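Local structure of thermophilic dibenzothiophene desulfurization enzyme C (5XDC) at residues V185-P190 with D225-T230; A127-N132 with L169-T174; S69-Y74 with V316-Q321. The protein probably catalyses the oxidation of dibenzothiophene to its sulfoxide and then its sulfone, using reduced FMN and molecular oxygen. All coordinates share one frame; numbering follows the deposited sequence. Where two conformers were deposited one is given.

From the N terminus, 69-74 comes first and waits longest for its partner: contact 3 closes only when the chain reaches 316-321, with 241 residues in between. Contacts 2 and 1 both fall within that long excursion, in series. Contact 2 closes when strand 167-174 meets 127-132. The chain then turns into strand 184-190. Later the loop at 225-230 returns to it to close contact 1. Strands 167-174 and 184-190 are neighbours in one sheet, so contacts 1 and 2 touch, with centres 11 Å apart. Contact 3 lies about 26 Å from each, centre to centre. It joins helix 70-83 to helix 293-324, while the other two tie loops to the sheet.

Contact 1 of 3, residues V185-P190 with D225-T230; sequences VAALIP and DELLGT
Ala187 and Leu227 face each other as a single backbone bridge. It joins strand 184-190 of the acyl-CoA dehydrogenase-like middle domain to the loop after strand 220-222, which runs the opposite way. Leu228 N donates to Ala186 O at 2.8 Å, and Leu188 N donates to Glu226 O at 3.1 Å. The first donor stands 37° out of the carbonyl plane.

Glu226 carries much of the side-chain contact. Its CG is anti to the carbonyl carbon (chi1 -61°), and the chain continues extended along the strand's edge. CB passes 3.6 Å from Leu188 O. The side chain crosses those of Ile189 and Pro190 at about right angles, with OE1 3.7 Å from Ile189 CG2 and OE2 near Pro190 CD. OE2 forms a salt bridge with Arg193, and OE1 accepts from Tyr223 N.

Leu227 and Leu228 lie on opposite sides of the bridge. Leu227 CD2 comes 4.2 Å from Ala187 CB. Leu228 sets its CB beside Ala186 CB and its CD1 against the Ala187 backbone. It also packs on Tyr100 and Phe104.

Water 1 accepts from Ala186 N and donates to Leu228 O. Ala186 N, Ala186 O and Leu188 N are thus satisfied, and Arg193 probably balances Glu226's charge.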
# COMPACT_ATOMS: atom_id res chain seq x y z
N VAL B 185 -8.88 -34.44 24.73
CA VAL B 185 -9.96 -35.32 24.31
C VAL B 185 -10.99 -34.49 23.57
O VAL B 185 -11.24 -33.32 23.89
CB VAL B 185 -10.62 -36.09 25.47
CG1 VAL B 185 -9.64 -37.08 26.07
CG2 VAL B 185 -11.15 -35.13 26.50
N ALA B 186 -11.59 -35.12 22.57
CA ALA B 186 -12.62 -34.53 21.75
C ALA B 186 -13.81 -35.46 21.72
O ALA B 186 -13.65 -36.68 21.81
CB ALA B 186 -12.12 -34.26 20.31
N ALA B 187 -14.99 -34.88 21.60
CA ALA B 187 -16.22 -35.67 21.59
C ALA B 187 -17.30 -34.90 20.86
O ALA B 187 -17.22 -33.68 20.68
CB ALA B 187 -16.69 -36.02 23.01
N LEU B 188 -18.33 -35.63 20.43
CA LEU B 188 -19.49 -35.05 19.77
C LEU B 188 -20.71 -35.42 20.61
O LEU B 188 -21.06 -36.60 20.71
CB LEU B 188 -19.64 -35.58 18.34
CG LEU B 188 -20.70 -34.89 17.50
CD1 LEU B 188 -20.27 -33.51 17.10
CD2 LEU B 188 -21.02 -35.68 16.25
N ILE B 189 -21.33 -34.42 21.24
CA ILE B 189 -22.35 -34.68 22.26
C ILE B 189 -23.58 -33.83 21.99
O ILE B 189 -23.50 -32.76 21.35
CB ILE B 189 -21.81 -34.43 23.69
CG1 ILE B 189 -21.49 -32.95 23.92
CG2 ILE B 189 -20.61 -35.29 23.95
CD1 ILE B 189 -21.27 -32.60 25.38
N PRO B 190 -24.75 -34.27 22.46
CA PRO B 190 -25.95 -33.43 22.39
C PRO B 190 -25.76 -32.14 23.17
O PRO B 190 -25.13 -32.13 24.23
CB PRO B 190 -27.05 -34.31 23.00
CG PRO B 190 -26.51 -35.68 23.02
CD PRO B 190 -25.03 -35.57 23.11
N ASP B 225 -18.83 -43.93 23.52
CA ASP B 225 -19.17 -44.00 22.10
C ASP B 225 -19.24 -42.61 21.48
O ASP B 225 -19.46 -42.51 20.27
CB ASP B 225 -20.48 -44.76 21.88
CG ASP B 225 -21.67 -44.15 22.61
OD1 ASP B 225 -21.48 -43.63 23.72
OD2 ASP B 225 -22.79 -44.21 22.07
N GLU B 226 -19.03 -41.55 22.27
CA GLU B 226 -19.04 -40.18 21.77
C GLU B 226 -17.64 -39.61 21.61
O GLU B 226 -17.48 -38.54 21.00
CB GLU B 226 -19.87 -39.29 22.71
CG GLU B 226 -21.32 -39.74 22.81
CD GLU B 226 -22.12 -39.04 23.90
OE1 GLU B 226 -21.54 -38.68 24.95
OE2 GLU B 226 -23.35 -38.88 23.70
N LEU B 227 -16.63 -40.27 22.16
CA LEU B 227 -15.25 -39.82 22.06
C LEU B 227 -14.71 -39.99 20.65
O LEU B 227 -14.99 -40.97 19.96
CB LEU B 227 -14.39 -40.59 23.06
CG LEU B 227 -14.83 -40.39 24.50
CD1 LEU B 227 -14.17 -41.42 25.39
CD2 LEU B 227 -14.49 -39.01 24.96
N LEU B 228 -13.93 -39.00 20.23
CA LEU B 228 -13.32 -38.98 18.90
C LEU B 228 -11.85 -39.32 19.07
O LEU B 228 -11.05 -38.50 19.52
CB LEU B 228 -13.51 -37.61 18.25
CG LEU B 228 -14.97 -37.25 18.01
CD1 LEU B 228 -15.10 -35.77 17.68
CD2 LEU B 228 -15.54 -38.12 16.91
N GLY B 229 -11.51 -40.57 18.74
CA GLY B 229 -10.16 -41.05 18.96
C GLY B 229 -9.86 -41.22 20.43
O GLY B 229 -10.74 -41.20 21.30
N THR B 230 -8.58 -41.38 20.70
CA THR B 230 -8.08 -41.56 22.04
C THR B 230 -7.51 -40.26 22.57
O THR B 230 -7.24 -39.33 21.79
CB THR B 230 -7.00 -42.64 22.05
OG1 THR B 230 -5.90 -42.22 21.24
CG2 THR B 230 -7.55 -43.94 21.48
O HOH W 1 -10.38 -37.89 22.21

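Contact 2 of 3, residues A127-N132 with L169-T174; sequences ASSENN and LVFAVT
Ala127 N donates to Leu169 O at 2.8 Å, and the loop 127-132 then leaves the side of strand 167-174 through a cis peptide bond between Ala127 and Ser128. The hydrogen bond from Ala127 N is fairly straight, 160° at the hydrogen, with the donor tilted 26° from the carbonyl plane. Ala127 O turns to Val170, where CA lies 3.2 Å away in a CA-H...O contact. Ser128 N is buried by the contact and has no hydrogen-bond partner in the model.

Val170 adds its side chain around the same carbonyl. CG1 is anti to the backbone N and reaches 3.5 Å from Ala127 O. CG2 meets Ala127 CB more loosely.

Phe171 is the main side chain on the strand. Its CG is anti to the carbonyl carbon, at chi1 -67°, which carries the ring toward the loop. Ser128 O approaches CD1 obliquely at 3.3 Å. Further along the ring, Ser129 CB approaches CE1, also obliquely, at 3.6 Å. Tyr100 makes an edge-to-face contact with this phenyl ring, and Ala186 of the neighbouring strand also packs on it.

The CB of Ser128 points away from the strand. OG accepts from Glu130 N at 3.1 Å, which makes an ST turn, and it is also hydrogen-bonded to Phe158 O. Asn126 OD1 accepts from the backbone N of Ser129. These bonds hold the loop as it departs from the sheet.

Ser128 and Ser129 bind FMN in another structure of this protein, and Glu130 touches the indole bound here. The arrangement is thus a flavin- and ligand-site loop that follows strand 124-127 and leaves the sheet, in the middle domain of an acyl-CoA dehydrogenase-like fold.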
# COMPACT_ATOMS: atom_id res chain seq x y z
N ALA B 127 -17.48 -26.17 20.57
CA ALA B 127 -17.21 -25.77 21.95
C ALA B 127 -16.03 -26.51 22.57
O ALA B 127 -16.22 -27.33 23.45
CB ALA B 127 -18.44 -25.99 22.79
N SER B 128 -14.80 -26.22 22.16
CA SER B 128 -14.45 -25.24 21.16
C SER B 128 -13.07 -25.64 20.66
O SER B 128 -12.24 -26.08 21.44
CB SER B 128 -14.41 -23.82 21.75
OG SER B 128 -13.71 -22.94 20.88
N SER B 129 -12.83 -25.49 19.36
CA SER B 129 -11.50 -25.79 18.82
C SER B 129 -10.65 -24.54 18.70
O SER B 129 -9.57 -24.58 18.09
CB SER B 129 -11.62 -26.49 17.46
OG SER B 129 -12.50 -25.83 16.58
N GLU B 130 -11.10 -23.43 19.29
CA GLU B 130 -10.43 -22.14 19.23
C GLU B 130 -10.01 -21.74 20.64
O GLU B 130 -10.67 -20.93 21.29
CB GLU B 130 -11.36 -21.11 18.58
CG GLU B 130 -11.54 -21.42 17.11
CD GLU B 130 -12.68 -20.70 16.45
OE1 GLU B 130 -13.36 -19.86 17.09
OE2 GLU B 130 -12.89 -20.98 15.26
N ASN B 131 -8.91 -22.33 21.10
CA ASN B 131 -8.46 -22.11 22.48
C ASN B 131 -7.49 -20.94 22.60
O ASN B 131 -7.69 -20.06 23.45
CB ASN B 131 -7.81 -23.39 23.02
CG ASN B 131 -8.83 -24.35 23.61
OD1 ASN B 131 -9.14 -24.27 24.81
ND2 ASN B 131 -9.36 -25.25 22.79
N ASN B 132 -6.45 -20.90 21.78
CA ASN B 132 -5.42 -19.86 21.85
C ASN B 132 -4.70 -19.93 23.20
O ASN B 132 -4.64 -18.96 23.96
CB ASN B 132 -6.02 -18.47 21.61
CG ASN B 132 -4.95 -17.38 21.53
OD1 ASN B 132 -3.78 -17.67 21.28
ND2 ASN B 132 -5.35 -16.13 21.75
N LEU B 169 -19.24 -30.21 19.03
CA LEU B 169 -17.89 -30.74 19.04
C LEU B 169 -17.14 -30.12 20.21
O LEU B 169 -16.87 -28.91 20.21
CB LEU B 169 -17.21 -30.44 17.70
CG LEU B 169 -15.77 -30.90 17.55
CD1 LEU B 169 -15.67 -32.44 17.65
CD2 LEU B 169 -15.17 -30.40 16.22
N VAL B 170 -16.79 -30.92 21.20
CA VAL B 170 -16.27 -30.43 22.48
C VAL B 170 -14.83 -30.89 22.63
O VAL B 170 -14.47 -32.01 22.22
CB VAL B 170 -17.14 -30.91 23.66
CG1 VAL B 170 -16.55 -30.48 24.97
CG2 VAL B 170 -18.55 -30.39 23.53
N PHE B 171 -13.99 -30.02 23.20
CA PHE B 171 -12.59 -30.32 23.49
C PHE B 171 -12.30 -30.06 24.96
O PHE B 171 -12.78 -29.07 25.52
CB PHE B 171 -11.67 -29.45 22.64
CG PHE B 171 -11.73 -29.77 21.17
CD1 PHE B 171 -12.71 -29.22 20.38
CD2 PHE B 171 -10.79 -30.59 20.60
CE1 PHE B 171 -12.77 -29.51 19.02
CE2 PHE B 171 -10.86 -30.88 19.24
CZ PHE B 171 -11.84 -30.33 18.46
N ALA B 172 -11.50 -30.94 25.56
CA ALA B 172 -11.12 -30.80 26.96
C ALA B 172 -9.75 -31.43 27.16
O ALA B 172 -9.27 -32.19 26.31
CB ALA B 172 -12.15 -31.44 27.90
N VAL B 173 -9.11 -31.11 28.28
CA VAL B 173 -7.80 -31.66 28.63
C VAL B 173 -7.97 -32.59 29.82
O VAL B 173 -8.62 -32.24 30.81
CB VAL B 173 -6.78 -30.56 28.96
CG1 VAL B 173 -6.37 -29.87 27.69
CG2 VAL B 173 -7.34 -29.58 29.97
N THR B 174 -7.33 -33.76 29.74
CA THR B 174 -7.47 -34.73 30.81
C THR B 174 -6.87 -34.19 32.10
O THR B 174 -5.85 -33.49 32.10
CB THR B 174 -6.80 -36.05 30.44
OG1 THR B 174 -5.40 -35.85 30.19
CG2 THR B 174 -7.47 -36.70 29.24

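Contact 3 of 3, residues S69-Y74 with V316-Q321; sequences SWPTVY and VALRVQ. With SO4 (sulfate ion), chain K.
Trp70 takes Val320 CG1 over one face of its indole, a CH-pi contact 3.9 Å from the centroid of the five-membered ring. Gln321 OE1 sits at the edge of the same ring, 3.4 Å from CD1, with the amide plane turned 43° from the ring. Trp324 adds an edge-to-face contact. On Tyr74, Val320 CG1 lies at the edge, and Ala317 CB approaches CD2 obliquely at 3.6 Å. His257 stacks on the phenol ring, and the hydroxyl is hydrogen-bonded to Ile250 O.

Gln321 makes the polar link. Its CG is anti to the backbone N (chi1 -179°), and a bend at chi2 brings the amide back over the start of helix 70-83. OE1 accepts from Trp70 N at 2.8 Å, although the donor stands above the carbonyl plane. NE2 is held by Glu325. With a leucine here the amide oxygen is gone, and the Trp70 N-H would probably be left without its mate.

Pro71 fits beside this link, with CG 3.8 Å from Leu318 CD2 and CD equally close to Gln321 CB. Arg319 NH1 and NH2 donate to sulfate O2 and O4, meeting the ion at the guanidinium edge; Arg326 and Gln333 also bind this ion, probably from the crystallisation liquor.

Segments 70-74 and 316-321, whose axes run at 134° to each other, thus tie the N-terminal acyl-CoA dehydrogenase-like domain to the C-terminal one by apolar packing and one nearly straight hydrogen bond. The partly negative OE1 lies at the N terminus of helix 70-83, which would probably suit the helix dipole.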
# COMPACT_ATOMS: atom_id res chain seq x y z
N SER B 69 -18.41 -32.45 -3.02
CA SER B 69 -16.99 -32.26 -2.83
C SER B 69 -16.71 -30.96 -2.08
O SER B 69 -17.56 -30.06 -2.00
CB SER B 69 -16.28 -32.21 -4.18
OG SER B 69 -16.70 -31.03 -4.87
N TRP B 70 -15.49 -30.85 -1.58
CA TRP B 70 -15.07 -29.62 -0.92
C TRP B 70 -15.14 -28.40 -1.83
O TRP B 70 -15.60 -27.34 -1.37
CB TRP B 70 -13.66 -29.82 -0.34
CG TRP B 70 -13.66 -30.49 0.99
CD1 TRP B 70 -13.27 -31.76 1.27
CD2 TRP B 70 -14.08 -29.91 2.23
NE1 TRP B 70 -13.40 -32.01 2.62
CE2 TRP B 70 -13.91 -30.89 3.22
CE3 TRP B 70 -14.58 -28.66 2.59
CZ2 TRP B 70 -14.20 -30.65 4.56
CZ3 TRP B 70 -14.89 -28.42 3.92
CH2 TRP B 70 -14.71 -29.42 4.89
N PRO B 71 -14.75 -28.46 -3.11
CA PRO B 71 -14.98 -27.30 -3.99
C PRO B 71 -16.41 -26.77 -3.95
O PRO B 71 -16.62 -25.55 -3.88
CB PRO B 71 -14.59 -27.85 -5.38
CG PRO B 71 -13.48 -28.79 -5.07
CD PRO B 71 -13.89 -29.47 -3.77
N THR B 72 -17.41 -27.65 -3.98
CA THR B 72 -18.80 -27.23 -3.88
C THR B 72 -19.09 -26.59 -2.52
O THR B 72 -19.77 -25.56 -2.45
CB THR B 72 -19.72 -28.42 -4.12
OG1 THR B 72 -19.49 -28.90 -5.46
CG2 THR B 72 -21.17 -28.04 -3.97
N VAL B 73 -18.64 -27.22 -1.45
CA VAL B 73 -18.83 -26.67 -0.10
C VAL B 73 -18.24 -25.27 -0.02
O VAL B 73 -18.90 -24.33 0.44
CB VAL B 73 -18.19 -27.60 0.94
CG1 VAL B 73 -18.22 -26.96 2.32
CG2 VAL B 73 -18.90 -28.97 0.96
N TYR B 74 -16.99 -25.11 -0.44
CA TYR B 74 -16.34 -23.81 -0.34
C TYR B 74 -17.08 -22.74 -1.14
O TYR B 74 -17.24 -21.60 -0.68
CB TYR B 74 -14.88 -23.92 -0.80
CG TYR B 74 -13.96 -24.60 0.19
CD1 TYR B 74 -13.77 -24.07 1.47
CD2 TYR B 74 -13.25 -25.75 -0.15
CE1 TYR B 74 -12.92 -24.67 2.38
CE2 TYR B 74 -12.38 -26.35 0.74
CZ TYR B 74 -12.22 -25.81 2.01
OH TYR B 74 -11.37 -26.41 2.90
N VAL B 316 -6.83 -24.26 -4.69
CA VAL B 316 -6.50 -24.87 -3.40
C VAL B 316 -7.62 -25.79 -2.95
O VAL B 316 -7.37 -26.85 -2.35
CB VAL B 316 -6.19 -23.78 -2.35
CG1 VAL B 316 -5.72 -24.39 -1.07
CG2 VAL B 316 -5.11 -22.83 -2.87
N ALA B 317 -8.87 -25.43 -3.26
CA ALA B 317 -10.01 -26.24 -2.88
C ALA B 317 -9.98 -27.61 -3.57
O ALA B 317 -10.29 -28.64 -2.95
CB ALA B 317 -11.31 -25.50 -3.20
N LEU B 318 -9.57 -27.64 -4.84
CA LEU B 318 -9.41 -28.92 -5.53
C LEU B 318 -8.37 -29.80 -4.86
O LEU B 318 -8.53 -31.02 -4.77
CB LEU B 318 -9.05 -28.67 -7.00
CG LEU B 318 -10.17 -28.13 -7.87
CD1 LEU B 318 -9.61 -27.64 -9.20
CD2 LEU B 318 -11.23 -29.18 -8.08
N ARG B 319 -7.30 -29.19 -4.34
CA ARG B 319 -6.27 -29.95 -3.66
C ARG B 319 -6.77 -30.48 -2.31
O ARG B 319 -6.44 -31.60 -1.92
CB ARG B 319 -5.03 -29.09 -3.47
CG ARG B 319 -3.87 -29.80 -2.83
CD ARG B 319 -3.48 -31.08 -3.59
NE ARG B 319 -2.25 -31.63 -3.05
CZ ARG B 319 -1.67 -32.75 -3.48
NH1 ARG B 319 -2.21 -33.45 -4.46
NH2 ARG B 319 -0.54 -33.16 -2.93
N VAL B 320 -7.57 -29.69 -1.59
CA VAL B 320 -8.21 -30.20 -0.38
C VAL B 320 -8.96 -31.49 -0.69
O VAL B 320 -8.86 -32.49 0.03
CB VAL B 320 -9.15 -29.15 0.22
CG1 VAL B 320 -10.04 -29.79 1.30
CG2 VAL B 320 -8.36 -27.97 0.79
N GLN B 321 -9.76 -31.46 -1.76
CA GLN B 321 -10.56 -32.63 -2.11
C GLN B 321 -9.67 -33.82 -2.44
O GLN B 321 -9.94 -34.95 -2.02
CB GLN B 321 -11.49 -32.31 -3.28
CG GLN B 321 -12.38 -33.47 -3.71
CD GLN B 321 -13.37 -33.87 -2.62
OE1 GLN B 321 -13.77 -33.04 -1.81
NE2 GLN B 321 -13.75 -35.14 -2.60
S SO4 K . 0.55 -36.30 -4.89
O1 SO4 K . 1.41 -36.25 -6.07
O2 SO4 K . -0.79 -35.83 -5.24
O3 SO4 K . 0.47 -37.68 -4.39
O4 SO4 K . 1.18 -35.47 -3.86